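Local atomic coordinates of RagB/SusD domain protein (Flavobacterium johnsoniae, PDB entry 5J5U), a protein that binds chitin and, as a SusD homologue encoded in a polysaccharide utilization locus, probably captures chitin chains at the outer membrane for uptake. Residues Gly18-Thr21 with Phe22-Cys26; Lys142-Asp145 with Ile146-Phe150; Asn245-Ser248 with Tyr249-Ser253; Gly290-Gly293 with Pro294-Leu298; Ile403-Gln406 with Leu407-Thr410. All coordinates share one frame; numbering follows the deposited sequence.

Interaction 1: Gly18-Thr21 with Phe22-Cys26; sequences GQLT and FTQLC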
loop_
_atom_site.group_PDB
_atom_site.type_symbol
_atom_site.label_atom_id
_atom_site.label_comp_id
_atom_site.label_asym_id
_atom_site.label_seq_id
_atom_site.Cartn_x
_atom_site.Cartn_y
_atom_site.Cartn_z
ATOM N N GLY A 18 -24.854 1.293 6.802
ATOM C CA GLY A 18 -24.312 0.122 7.462
ATOM C C GLY A 18 -23.345 -0.628 6.582
ATOM O O GLY A 18 -22.294 -1.105 7.034
ATOM N N GLN A 19 -23.699 -0.720 5.309
ATOM C CA GLN A 19 -22.876 -1.419 4.352
ATOM C C GLN A 19 -21.564 -0.664 4.124
ATOM O O GLN A 19 -20.490 -1.276 4.095
ATOM C CB GLN A 19 -23.662 -1.627 3.049
ATOM C CG GLN A 19 -24.555 -2.882 3.120
ATOM C CD GLN A 19 -25.329 -3.190 1.838
ATOM O OE1 GLN A 19 -25.705 -2.294 1.086
ATOM N NE2 GLN A 19 -25.560 -4.470 1.587
ATOM N N LEU A 20 -21.645 0.656 4.002
ATOM C CA LEU A 20 -20.454 1.459 3.803
ATOM C C LEU A 20 -19.516 1.258 4.977
ATOM O O LEU A 20 -18.338 0.995 4.772
ATOM C CB LEU A 20 -20.797 2.947 3.635
ATOM C CG LEU A 20 -19.601 3.910 3.499
ATOM C CD1 LEU A 20 -18.646 3.442 2.442
ATOM C CD2 LEU A 20 -20.022 5.350 3.217
ATOM N N THR A 21 -20.056 1.354 6.198
ATOM C CA THR A 21 -19.285 1.191 7.444
ATOM C C THR A 21 -18.605 -0.186 7.509
ATOM O O THR A 21 -17.432 -0.311 7.898
ATOM C CB THR A 21 -20.199 1.398 8.712
ATOM O OG1 THR A 21 -20.619 2.768 8.804
ATOM C CG2 THR A 21 -19.473 1.015 10.013
ATOM N N PHE A 22 -19.353 -1.217 7.121
ATOM C CA PHE A 22 -18.819 -2.573 7.087
ATOM C C PHE A 22 -17.639 -2.671 6.098
ATOM O O PHE A 22 -16.569 -3.159 6.452
ATOM C CB PHE A 22 -19.922 -3.551 6.713
ATOM C CG PHE A 22 -19.481 -4.970 6.639
ATOM C CD1 PHE A 22 -19.458 -5.760 7.779
ATOM C CD2 PHE A 22 -19.109 -5.532 5.429
ATOM C CE1 PHE A 22 -19.062 -7.080 7.712
ATOM C CE2 PHE A 22 -18.718 -6.841 5.361
ATOM C CZ PHE A 22 -18.691 -7.622 6.498
ATOM N N THR A 23 -17.822 -2.176 4.875
ATOM C CA THR A 23 -16.759 -2.215 3.891
ATOM C C THR A 23 -15.506 -1.480 4.342
ATOM O O THR A 23 -14.375 -1.990 4.215
ATOM C CB THR A 23 -17.218 -1.623 2.568
ATOM O OG1 THR A 23 -18.205 -2.488 2.000
ATOM C CG2 THR A 23 -16.041 -1.521 1.597
ATOM N N GLN A 24 -15.712 -0.269 4.845
ATOM C CA GLN A 24 -14.609 0.527 5.353
ATOM C C GLN A 24 -13.868 -0.229 6.458
ATOM O O GLN A 24 -12.635 -0.264 6.468
ATOM C CB GLN A 24 -15.099 1.879 5.840
ATOM C CG GLN A 24 -15.496 2.796 4.698
ATOM C CD GLN A 24 -15.851 4.188 5.169
ATOM O OE1 GLN A 24 -15.994 4.424 6.367
ATOM N NE2 GLN A 24 -16.006 5.120 4.226
ATOM N N LEU A 25 -14.612 -0.883 7.341
ATOM C CA LEU A 25 -13.974 -1.647 8.401
ATOM C C LEU A 25 -13.249 -2.910 7.852
ATOM O O LEU A 25 -12.199 -3.296 8.356
ATOM C CB LEU A 25 -15.013 -2.013 9.479
ATOM C CG LEU A 25 -15.296 -0.883 10.502
ATOM C CD1 LEU A 25 -16.527 -1.145 11.390
ATOM C CD2 LEU A 25 -14.057 -0.598 11.365
ATOM N N CYS A 26 -13.776 -3.520 6.795
ATOM C CA CYS A 26 -13.131 -4.666 6.171
ATOM C C CYS A 26 -11.772 -4.279 5.539
ATOM O O CYS A 26 -10.827 -5.074 5.511
ATOM C CB CYS A 26 -14.051 -5.277 5.112
ATOM S SG CYS A 26 -15.348 -6.401 5.730
#
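L20 CG lies anti to its backbone N (chi1 177°) and Q24 CG, one turn on, anti to its carbonyl carbon (chi1 -72°), a combination that brings the two side chains together at a slant. The closest approach is L20 CD1 to Q24 NE2 at 3.6 Å, and L20 CD1 also lies 3.9 Å from Q24 CG. Next to this pair, T21 and L25 run side by side in the same direction, with T21 CG2 3.9 Å from L25 CD1. These are i to i+4 contacts along the alpha helix 16-29 in the SusD-like fold, and the backbone bonds beneath them are regular, for instance Q24 N to L20 O at 2.9 Å. T23 adds a weak bond from OG1 to Q19 O. The amide end of Q24 is spoken for elsewhere: OE1 accepts from L172 N and NE2 donates to D171 OD1, while T21 OG1 bonds to G170 O. Replacing Q24 with an alanine would probably leave L172 N and D171 without their partner and take away the amide that lies against L20 CD1. Helix 98-119 closes over L20 through V103 and M107, and L25 rests on M226 of strand 224-226.

Interaction 2: Lys142-Asp145 with Ile146-Phe150; sequences KQQD and IYNSF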
loop_
_atom_site.group_PDB
_atom_site.type_symbol
_atom_site.label_atom_id
_atom_site.label_comp_id
_atom_site.label_asym_id
_atom_site.label_seq_id
_atom_site.Cartn_x
_atom_site.Cartn_y
_atom_site.Cartn_z
ATOM N N LYS A 142 -9.770 -7.607 -18.577
ATOM C CA LYS A 142 -8.401 -7.197 -18.814
ATOM C C LYS A 142 -8.058 -6.003 -17.916
ATOM O O LYS A 142 -8.840 -5.040 -17.810
ATOM C CB LYS A 142 -8.189 -6.846 -20.283
ATOM C CG LYS A 142 -8.280 -8.023 -21.221
ATOM C CD LYS A 142 -8.357 -7.567 -22.668
ATOM C CE LYS A 142 -7.124 -6.756 -23.084
ATOM N NZ LYS A 142 -6.857 -6.823 -24.560
ATOM N N GLN A 143 -6.883 -6.064 -17.286
ATOM C CA GLN A 143 -6.474 -5.024 -16.338
ATOM C C GLN A 143 -6.527 -3.629 -16.966
ATOM O O GLN A 143 -6.964 -2.677 -16.319
ATOM C CB GLN A 143 -5.067 -5.300 -15.783
ATOM C CG GLN A 143 -4.626 -4.284 -14.711
ATOM C CD GLN A 143 -3.246 -4.573 -14.118
ATOM O OE1 GLN A 143 -2.223 -4.495 -14.814
ATOM N NE2 GLN A 143 -3.212 -4.885 -12.821
ATOM N N GLN A 144 -6.157 -3.519 -18.234
ATOM C CA GLN A 144 -6.231 -2.227 -18.925
ATOM C C GLN A 144 -7.658 -1.636 -18.876
ATOM O O GLN A 144 -7.849 -0.442 -18.592
ATOM C CB GLN A 144 -5.763 -2.360 -20.376
ATOM C CG GLN A 144 -5.959 -1.096 -21.213
ATOM C CD GLN A 144 -5.325 -1.191 -22.587
ATOM O OE1 GLN A 144 -5.327 -2.250 -23.208
ATOM N NE2 GLN A 144 -4.795 -0.079 -23.074
ATOM N N ASP A 145 -8.651 -2.475 -19.143
ATOM C CA ASP A 145 -10.043 -2.035 -19.095
ATOM C C ASP A 145 -10.458 -1.720 -17.654
ATOM O O ASP A 145 -11.231 -0.792 -17.419
ATOM C CB ASP A 145 -10.984 -3.090 -19.724
ATOM C CG ASP A 145 -10.650 -3.367 -21.188
ATOM O OD1 ASP A 145 -10.235 -2.421 -21.870
ATOM O OD2 ASP A 145 -10.796 -4.507 -21.665
ATOM N N ILE A 146 -9.954 -2.490 -16.694
ATOM C CA ILE A 146 -10.293 -2.259 -15.295
ATOM C C ILE A 146 -9.825 -0.866 -14.937
ATOM O O ILE A 146 -10.541 -0.097 -14.308
ATOM C CB ILE A 146 -9.648 -3.296 -14.326
ATOM C CG1 ILE A 146 -10.166 -4.721 -14.589
ATOM C CG2 ILE A 146 -9.919 -2.927 -12.880
ATOM C CD1 ILE A 146 -9.650 -5.775 -13.598
ATOM N N TYR A 147 -8.624 -0.537 -15.369
ATOM C CA TYR A 147 -8.056 0.775 -15.107
ATOM C C TYR A 147 -8.782 1.943 -15.818
ATOM O O TYR A 147 -8.942 3.020 -15.216
ATOM C CB TYR A 147 -6.572 0.769 -15.477
ATOM C CG TYR A 147 -5.692 0.553 -14.275
ATOM C CD1 TYR A 147 -5.596 -0.705 -13.657
ATOM C CD2 TYR A 147 -4.988 1.615 -13.722
ATOM C CE1 TYR A 147 -4.781 -0.895 -12.548
ATOM C CE2 TYR A 147 -4.188 1.438 -12.619
ATOM C CZ TYR A 147 -4.085 0.189 -12.034
ATOM O OH TYR A 147 -3.288 0.074 -10.928
ATOM N N ASN A 148 -9.189 1.756 -17.080
ATOM C CA ASN A 148 -10.004 2.779 -17.759
ATOM C C ASN A 148 -11.315 2.989 -17.000
ATOM O O ASN A 148 -11.803 4.118 -16.857
ATOM C CB ASN A 148 -10.311 2.400 -19.214
ATOM C CG ASN A 148 -9.112 2.572 -20.128
ATOM O OD1 ASN A 148 -8.230 3.391 -19.858
ATOM N ND2 ASN A 148 -9.063 1.789 -21.210
ATOM N N SER A 149 -11.891 1.895 -16.518
ATOM C CA SER A 149 -13.122 1.970 -15.738
ATOM C C SER A 149 -12.876 2.709 -14.385
ATOM O O SER A 149 -13.703 3.537 -13.946
ATOM C CB SER A 149 -13.695 0.563 -15.554
ATOM O OG SER A 149 -14.711 0.518 -14.584
ATOM N N PHE A 150 -11.719 2.468 -13.765
ATOM C CA PHE A 150 -11.310 3.232 -12.567
ATOM C C PHE A 150 -11.292 4.740 -12.846
ATOM O O PHE A 150 -11.859 5.541 -12.090
ATOM C CB PHE A 150 -9.908 2.825 -12.079
ATOM C CG PHE A 150 -9.831 1.471 -11.413
ATOM C CD1 PHE A 150 -10.966 0.830 -10.950
ATOM C CD2 PHE A 150 -8.598 0.848 -11.243
ATOM C CE1 PHE A 150 -10.878 -0.399 -10.342
ATOM C CE2 PHE A 150 -8.509 -0.397 -10.638
ATOM C CZ PHE A 150 -9.638 -1.011 -10.176
HETATM O O HOH W 1 -5.919 1.713 -18.846
#
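The Y147 ring has F150 CD2 over the centre of one face, 4.1 Å above its plane, and Q143 O at its edge, near that plane. F150 in turn carries I146 O over one face, offset toward the rim. These are the first two turns of the alpha helix 143-160, with K142 at the N-cap position and K142 O taking I146 N at 3.0 Å. Q143 CG is anti to the backbone N (chi1 -176°) and the chain is extended beyond it, which lays Q143 along the tyrosine, CG 3.9 Å from Y147 CD1; its amide stands 74° from the ring plane. That amide is held from outside, OE1 by W481 N and NE2 by T116 OG1. Y147 OH bonds to D117 OD1, and the W481 ring meets the Y147 ring with planes about 70° apart, tying the helix start to helix 98-119 and the chain's C-terminal end. A leucine in place of Y147 would probably leave D117 without the phenol hydroxyl and open a gap beside Q143 CG and the W481 ring. On the outer side, N148 ND2 lies 3.6 Å from Q144 O. A water donates to Q144 O at 2.9 Å and, more weakly, to N148 OD1 at 3.0 Å.

Interaction 3: Asn245-Ser248 with Tyr249-Ser253; sequences NGLS and YGFIS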
loop_
_atom_site.group_PDB
_atom_site.type_symbol
_atom_site.label_atom_id
_atom_site.label_comp_id
_atom_site.label_asym_id
_atom_site.label_seq_id
_atom_site.Cartn_x
_atom_site.Cartn_y
_atom_site.Cartn_z
ATOM N N ASN A 245 -7.252 -3.102 14.345
ATOM C CA ASN A 245 -6.329 -3.022 13.214
ATOM C C ASN A 245 -5.889 -4.438 12.824
ATOM O O ASN A 245 -5.323 -5.166 13.633
ATOM C CB ASN A 245 -5.128 -2.107 13.578
ATOM C CG ASN A 245 -4.101 -1.944 12.438
ATOM O OD1 ASN A 245 -3.572 -2.934 11.928
ATOM N ND2 ASN A 245 -3.783 -0.691 12.077
ATOM N N GLY A 246 -6.199 -4.852 11.597
ATOM C CA GLY A 246 -5.807 -6.175 11.111
ATOM C C GLY A 246 -4.299 -6.389 11.002
ATOM O O GLY A 246 -3.767 -7.483 11.245
ATOM N N LEU A 247 -3.600 -5.327 10.627
ATOM C CA LEU A 247 -2.148 -5.401 10.487
ATOM C C LEU A 247 -1.509 -5.678 11.852
ATOM O O LEU A 247 -0.596 -6.514 11.962
ATOM C CB LEU A 247 -1.584 -4.116 9.880
ATOM C CG LEU A 247 -0.063 -4.084 9.832
ATOM C CD1 LEU A 247 0.475 -5.229 8.994
ATOM C CD2 LEU A 247 0.457 -2.730 9.312
ATOM N N SER A 248 -2.012 -5.007 12.889
ATOM C CA SER A 248 -1.510 -5.269 14.234
ATOM C C SER A 248 -1.834 -6.697 14.621
ATOM O O SER A 248 -1.017 -7.383 15.207
ATOM C CB SER A 248 -2.110 -4.308 15.262
ATOM O OG SER A 248 -1.843 -2.964 14.909
ATOM N N TYR A 249 -3.009 -7.167 14.236
ATOM C CA TYR A 249 -3.333 -8.570 14.451
ATOM C C TYR A 249 -2.209 -9.460 13.899
ATOM O O TYR A 249 -1.787 -10.419 14.548
ATOM C CB TYR A 249 -4.667 -8.929 13.800
ATOM C CG TYR A 249 -4.920 -10.415 13.734
ATOM C CD1 TYR A 249 -5.327 -11.110 14.864
ATOM C CD2 TYR A 249 -4.756 -11.119 12.545
ATOM C CE1 TYR A 249 -5.564 -12.462 14.820
ATOM C CE2 TYR A 249 -4.983 -12.483 12.489
ATOM C CZ TYR A 249 -5.392 -13.146 13.638
ATOM O OH TYR A 249 -5.632 -14.494 13.614
ATOM N N GLY A 250 -1.727 -9.148 12.698
ATOM C CA GLY A 250 -0.604 -9.907 12.159
ATOM C C GLY A 250 0.663 -9.760 13.012
ATOM O O GLY A 250 1.310 -10.740 13.345
ATOM N N PHE A 251 1.007 -8.521 13.357
ATOM C CA PHE A 251 2.136 -8.236 14.248
ATOM C C PHE A 251 2.091 -9.035 15.556
ATOM O O PHE A 251 3.123 -9.509 16.029
ATOM C CB PHE A 251 2.189 -6.738 14.563
ATOM C CG PHE A 251 2.792 -5.903 13.460
ATOM C CD1 PHE A 251 3.877 -6.372 12.729
ATOM C CD2 PHE A 251 2.285 -4.649 13.165
ATOM C CE1 PHE A 251 4.438 -5.596 11.714
ATOM C CE2 PHE A 251 2.844 -3.855 12.151
ATOM C CZ PHE A 251 3.916 -4.330 11.430
ATOM N N ILE A 252 0.890 -9.208 16.108
ATOM C CA ILE A 252 0.672 -9.892 17.392
ATOM C C ILE A 252 0.658 -11.417 17.216
ATOM O O ILE A 252 1.152 -12.140 18.068
ATOM C CB ILE A 252 -0.630 -9.402 18.070
ATOM C CG1 ILE A 252 -0.469 -7.943 18.491
ATOM C CG2 ILE A 252 -0.956 -10.207 19.319
ATOM C CD1 ILE A 252 -1.773 -7.220 18.806
ATOM N N SER A 253 0.146 -11.910 16.094
ATOM C CA SER A 253 0.180 -13.354 15.853
ATOM C C SER A 253 1.587 -13.836 15.463
ATOM O O SER A 253 1.871 -15.022 15.525
ATOM C CB SER A 253 -0.824 -13.738 14.783
ATOM O OG SER A 253 -2.000 -12.988 14.973
#
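L247 lies against the ring of F251 one helical turn later, its CG 3.7 Å from F251 CE2 and its CD1 over one ring face, displaced toward the rim. The two side chains slant across each other, because L247 CG stands opposite its backbone N (chi1 175°) whereas F251 CG stands opposite its carbonyl carbon (chi1 -79°). This apolar i to i+4 pair sits on the short alpha helix 246-253, whose N-cap is N245: OD1 accepts S248 N at 2.8 Å, with the donor well out of the carbonyl plane, 38° above it. N245 ND2 is meanwhile bonded to T330 O, and S248 OG to L327 O, so the cap and the first-turn serine are both tied to the loop that holds L327 and T330. L39 of helix 31-45 touches both L247 and F251, and N38 and F413 also meet L247, so the pair is buried against helix 31-45 and the loop residue F413. Y249 is on the exposed flank. Its CB lies 3.1 Å from G246 O, an oxygen that also sits at the ring edge, in the ring plane. S253 OG hangs over the centre of one face of that ring, 3.5 Å above it, and reaches back to Y249 O at 2.6 Å; S253 N bonds to the same oxygen from the opposite face of its carbonyl plane.

Interaction 4: Gly290-Gly293 with Pro294-Leu298; sequences GPIG and PGEEL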
loop_
_atom_site.group_PDB
_atom_site.type_symbol
_atom_site.label_atom_id
_atom_site.label_comp_id
_atom_site.label_asym_id
_atom_site.label_seq_id
_atom_site.Cartn_x
_atom_site.Cartn_y
_atom_site.Cartn_z
ATOM N N GLY A 290 25.232 -10.383 25.326
ATOM C CA GLY A 290 25.057 -9.613 26.544
ATOM C C GLY A 290 24.474 -8.234 26.309
ATOM O O GLY A 290 24.221 -7.849 25.167
ATOM N N PRO A 291 24.253 -7.478 27.394
ATOM C CA PRO A 291 23.679 -6.132 27.253
ATOM C C PRO A 291 24.566 -5.204 26.420
ATOM O O PRO A 291 25.780 -5.386 26.344
ATOM C CB PRO A 291 23.561 -5.651 28.704
ATOM C CG PRO A 291 23.474 -6.920 29.511
ATOM C CD PRO A 291 24.406 -7.868 28.806
ATOM N N ILE A 292 23.950 -4.219 25.787
ATOM C CA ILE A 292 24.667 -3.378 24.846
ATOM C C ILE A 292 25.408 -2.259 25.589
ATOM O O ILE A 292 24.888 -1.695 26.547
ATOM C CB ILE A 292 23.705 -2.792 23.776
ATOM C CG1 ILE A 292 24.490 -2.018 22.713
ATOM C CG2 ILE A 292 22.604 -1.926 24.421
ATOM C CD1 ILE A 292 23.705 -1.716 21.457
ATOM N N GLY A 293 26.644 -1.993 25.171
ATOM C CA GLY A 293 27.494 -1.003 25.816
ATOM C C GLY A 293 27.623 0.322 25.086
ATOM O O GLY A 293 27.150 0.467 23.959
ATOM N N PRO A 294 28.261 1.312 25.731
ATOM C CA PRO A 294 28.430 2.612 25.068
ATOM C C PRO A 294 29.190 2.495 23.741
ATOM O O PRO A 294 30.109 1.691 23.590
ATOM C CB PRO A 294 29.232 3.433 26.095
ATOM C CG PRO A 294 28.958 2.763 27.417
ATOM C CD PRO A 294 28.833 1.298 27.090
ATOM N N GLY A 295 28.814 3.327 22.785
ATOM C CA GLY A 295 29.494 3.328 21.507
ATOM C C GLY A 295 28.901 2.407 20.455
ATOM O O GLY A 295 28.931 2.754 19.279
ATOM N N GLU A 296 28.342 1.261 20.853
ATOM C CA GLU A 296 27.805 0.335 19.849
ATOM C C GLU A 296 26.513 0.872 19.266
ATOM O O GLU A 296 25.628 1.310 20.005
ATOM C CB GLU A 296 27.549 -1.069 20.415
ATOM C CG GLU A 296 26.924 -2.024 19.357
ATOM C CD GLU A 296 26.908 -3.492 19.779
ATOM O OE1 GLU A 296 27.561 -3.821 20.804
ATOM O OE2 GLU A 296 26.242 -4.316 19.082
ATOM N N GLU A 297 26.429 0.826 17.935
ATOM C CA GLU A 297 25.249 1.253 17.188
ATOM C C GLU A 297 23.985 0.677 17.784
ATOM O O GLU A 297 23.895 -0.526 18.052
ATOM C CB GLU A 297 25.355 0.829 15.721
ATOM C CG GLU A 297 24.136 1.193 14.902
ATOM C CD GLU A 297 23.855 2.674 14.925
ATOM O OE1 GLU A 297 24.737 3.437 14.500
ATOM O OE2 GLU A 297 22.757 3.081 15.376
ATOM N N LEU A 298 23.021 1.558 17.995
ATOM C CA LEU A 298 21.756 1.226 18.638
ATOM C C LEU A 298 20.677 0.829 17.629
ATOM O O LEU A 298 19.679 0.208 18.002
ATOM C CB LEU A 298 21.283 2.430 19.461
ATOM C CG LEU A 298 21.930 2.649 20.841
ATOM C CD1 LEU A 298 21.387 3.893 21.492
ATOM C CD2 LEU A 298 21.660 1.463 21.755
HETATM O O HOH W 2 28.307 -3.110 23.297
HETATM O O HOH W 3 25.133 1.930 22.867
#
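I292 CD1 is the packed end of this contact, reaching E297 O at 3.6 Å. The same methyl lies 3.8 Å from L298 CD2 and also touches E296 CG. The I292 chain is extended, with CG1 opposite the backbone N (chi1 -175°), and it lies aslant both the L298 side chain and the aliphatic stem of E296, so a single methyl is shared by three residues. E296 is itself stretched out, and its carboxylate is held from outside: OE2 forms a salt bridge with K283 NZ and accepts V287 N, while OE1 accepts from S286 OG. K283 NZ also bonds to E297 O, the oxygen that I292 CD1 touches, and backbone bonds join I292 to T284 and L298 to K283. The side toward P294 and G295 is looser and wetter. The direct bond across the bend, E296 N to G293 O, is long and weak at 3.4 Å, and two waters bridge the same residues. One accepts from G293 N at 2.7 Å and donates to E296 OE1; another donates to both G293 O, at 2.7 Å, and E296 O. P294 and G295 sit at the exposed tip, and G295 has a positive phi (91°), where any side chain would collide with the carbonyl oxygen of P294. Proline followed by glycine at the two central positions is the classic sequence of a type II beta turn, here running from G293 to E296 in the long loop between strands 280-281 and 320-321.

Interaction 5: Ile403-Gln406 with Leu407-Thr410; sequences IGTQ and LWIT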
loop_
_atom_site.group_PDB
_atom_site.type_symbol
_atom_site.label_atom_id
_atom_site.label_comp_id
_atom_site.label_asym_id
_atom_site.label_seq_id
_atom_site.Cartn_x
_atom_site.Cartn_y
_atom_site.Cartn_z
ATOM N N ILE A 403 12.596 9.366 -5.291
ATOM C CA ILE A 403 11.134 9.403 -5.196
ATOM C C ILE A 403 10.562 8.022 -4.851
ATOM O O ILE A 403 9.677 7.896 -3.992
ATOM C CB ILE A 403 10.493 9.919 -6.524
ATOM C CG1 ILE A 403 10.815 11.397 -6.729
ATOM C CG2 ILE A 403 8.969 9.738 -6.515
ATOM C CD1 ILE A 403 10.324 11.941 -8.026
ATOM N N GLY A 404 11.080 6.999 -5.526
ATOM C CA GLY A 404 10.705 5.626 -5.243
ATOM C C GLY A 404 11.020 5.229 -3.813
ATOM O O GLY A 404 10.177 4.630 -3.134
ATOM N N THR A 405 12.224 5.586 -3.355
ATOM C CA THR A 405 12.655 5.267 -1.996
ATOM C C THR A 405 11.777 5.965 -0.954
ATOM O O THR A 405 11.334 5.349 0.053
ATOM C CB THR A 405 14.132 5.658 -1.793
ATOM O OG1 THR A 405 14.915 5.129 -2.871
ATOM C CG2 THR A 405 14.667 5.124 -0.467
ATOM N N GLN A 406 11.492 7.241 -1.200
ATOM C CA GLN A 406 10.625 7.975 -0.286
ATOM C C GLN A 406 9.206 7.374 -0.249
ATOM O O GLN A 406 8.622 7.224 0.821
ATOM C CB GLN A 406 10.571 9.464 -0.659
ATOM C CG GLN A 406 11.835 10.217 -0.321
ATOM C CD GLN A 406 12.200 10.128 1.151
ATOM O OE1 GLN A 406 11.332 10.010 2.022
ATOM N NE2 GLN A 406 13.493 10.162 1.434
ATOM N N LEU A 407 8.644 7.044 -1.409
ATOM C CA LEU A 407 7.321 6.412 -1.439
ATOM C C LEU A 407 7.327 5.068 -0.696
ATOM O O LEU A 407 6.401 4.727 0.024
ATOM C CB LEU A 407 6.853 6.203 -2.889
ATOM C CG LEU A 407 6.248 7.414 -3.602
ATOM C CD1 LEU A 407 6.320 7.230 -5.109
ATOM C CD2 LEU A 407 4.818 7.647 -3.157
ATOM N N TRP A 408 8.402 4.325 -0.887
ATOM C CA TRP A 408 8.608 3.046 -0.233
ATOM C C TRP A 408 8.598 3.236 1.286
ATOM O O TRP A 408 8.110 2.371 2.032
ATOM C CB TRP A 408 9.923 2.423 -0.738
ATOM C CG TRP A 408 10.342 1.188 -0.040
ATOM C CD1 TRP A 408 9.745 -0.037 -0.118
ATOM C CD2 TRP A 408 11.470 1.031 0.826
ATOM N NE1 TRP A 408 10.421 -0.944 0.663
ATOM C CE2 TRP A 408 11.489 -0.314 1.249
ATOM C CE3 TRP A 408 12.475 1.895 1.280
ATOM C CZ2 TRP A 408 12.467 -0.812 2.107
ATOM C CZ3 TRP A 408 13.443 1.400 2.130
ATOM C CH2 TRP A 408 13.442 0.058 2.528
ATOM N N ILE A 409 9.093 4.389 1.741
ATOM C CA ILE A 409 9.042 4.689 3.172
ATOM C C ILE A 409 7.634 5.123 3.570
ATOM O O ILE A 409 7.096 4.690 4.586
ATOM C CB ILE A 409 10.079 5.764 3.564
ATOM C CG1 ILE A 409 11.491 5.198 3.355
ATOM C CG2 ILE A 409 9.902 6.171 5.021
ATOM C CD1 ILE A 409 12.613 6.156 3.667
ATOM N N THR A 410 7.022 5.938 2.732
ATOM C CA THR A 410 5.678 6.442 2.962
ATOM C C THR A 410 4.638 5.314 2.991
ATOM O O THR A 410 3.681 5.373 3.777
ATOM C CB THR A 410 5.329 7.496 1.879
ATOM O OG1 THR A 410 6.041 8.706 2.179
ATOM C CG2 THR A 410 3.852 7.804 1.835
HETATM O O HOH W 4 8.615 10.119 2.695
#
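I403 and L407 lie side by side and point the same way, I403 CG2 3.9 Å from L407 CD1. That alignment follows from L407 placing CG opposite its carbonyl carbon (chi1 -81°), which also sets L407 CG 3.5 Å from I403 O, the acceptor of L407 N. W408 is turned otherwise: its CG stands opposite the backbone N (chi1 173°), a torsion that carries the indole away from the preceding turn, and T405 O meets the ring at its edge, in plane, 3.8 Å from CE3. I409 brings CG1 to 3.3 Å from that same T405 O, leaving the oxygen lodged between two side chains while it accepts I409 N. All this takes place over the last two turns of the alpha helix 399-410, a buried helix of the SusD-like, TPR-related fold. L342 of helix 337-349 packs on L407, Q406 and T410, while Y267 of helix 262-270 touches T405 and I409. The indole NE1 donates to V46 O, and the H48 ring meets the W408 ring with planes about 35° apart. Q406 bends at its second torsion, and its OE1 faces the T410 end of the helix. A water bridges Q406 OE1, to which it donates at 2.8 Å, and T410 OG1 at 3.0 Å. Within this buried setting Q406 OE1 also accepts from R275 NH2, and T410 OG1 is bonded to S338 OG.

How the interactions relate
The five contacts follow one another along the chain without interleaving. Four lie on separate helices (16-29, 143-160, 246-253 and 399-410), and interaction 4 lies in a loop, its centre about 35 Å from the chain's centre. Interactions 1 and 2 share a neighbour, helix 98-119, though their nearest atoms are about 13 Å apart. Interactions 1 and 3 come closest together, nearest atoms about 7 Å apart, without touching. Interaction 5 is the most central, its centre about 11 Å from the chain's centre, and lies across that centre from interaction 1. Four of the contacts thus lie within the helical body, and the turn of interaction 4 projects from it.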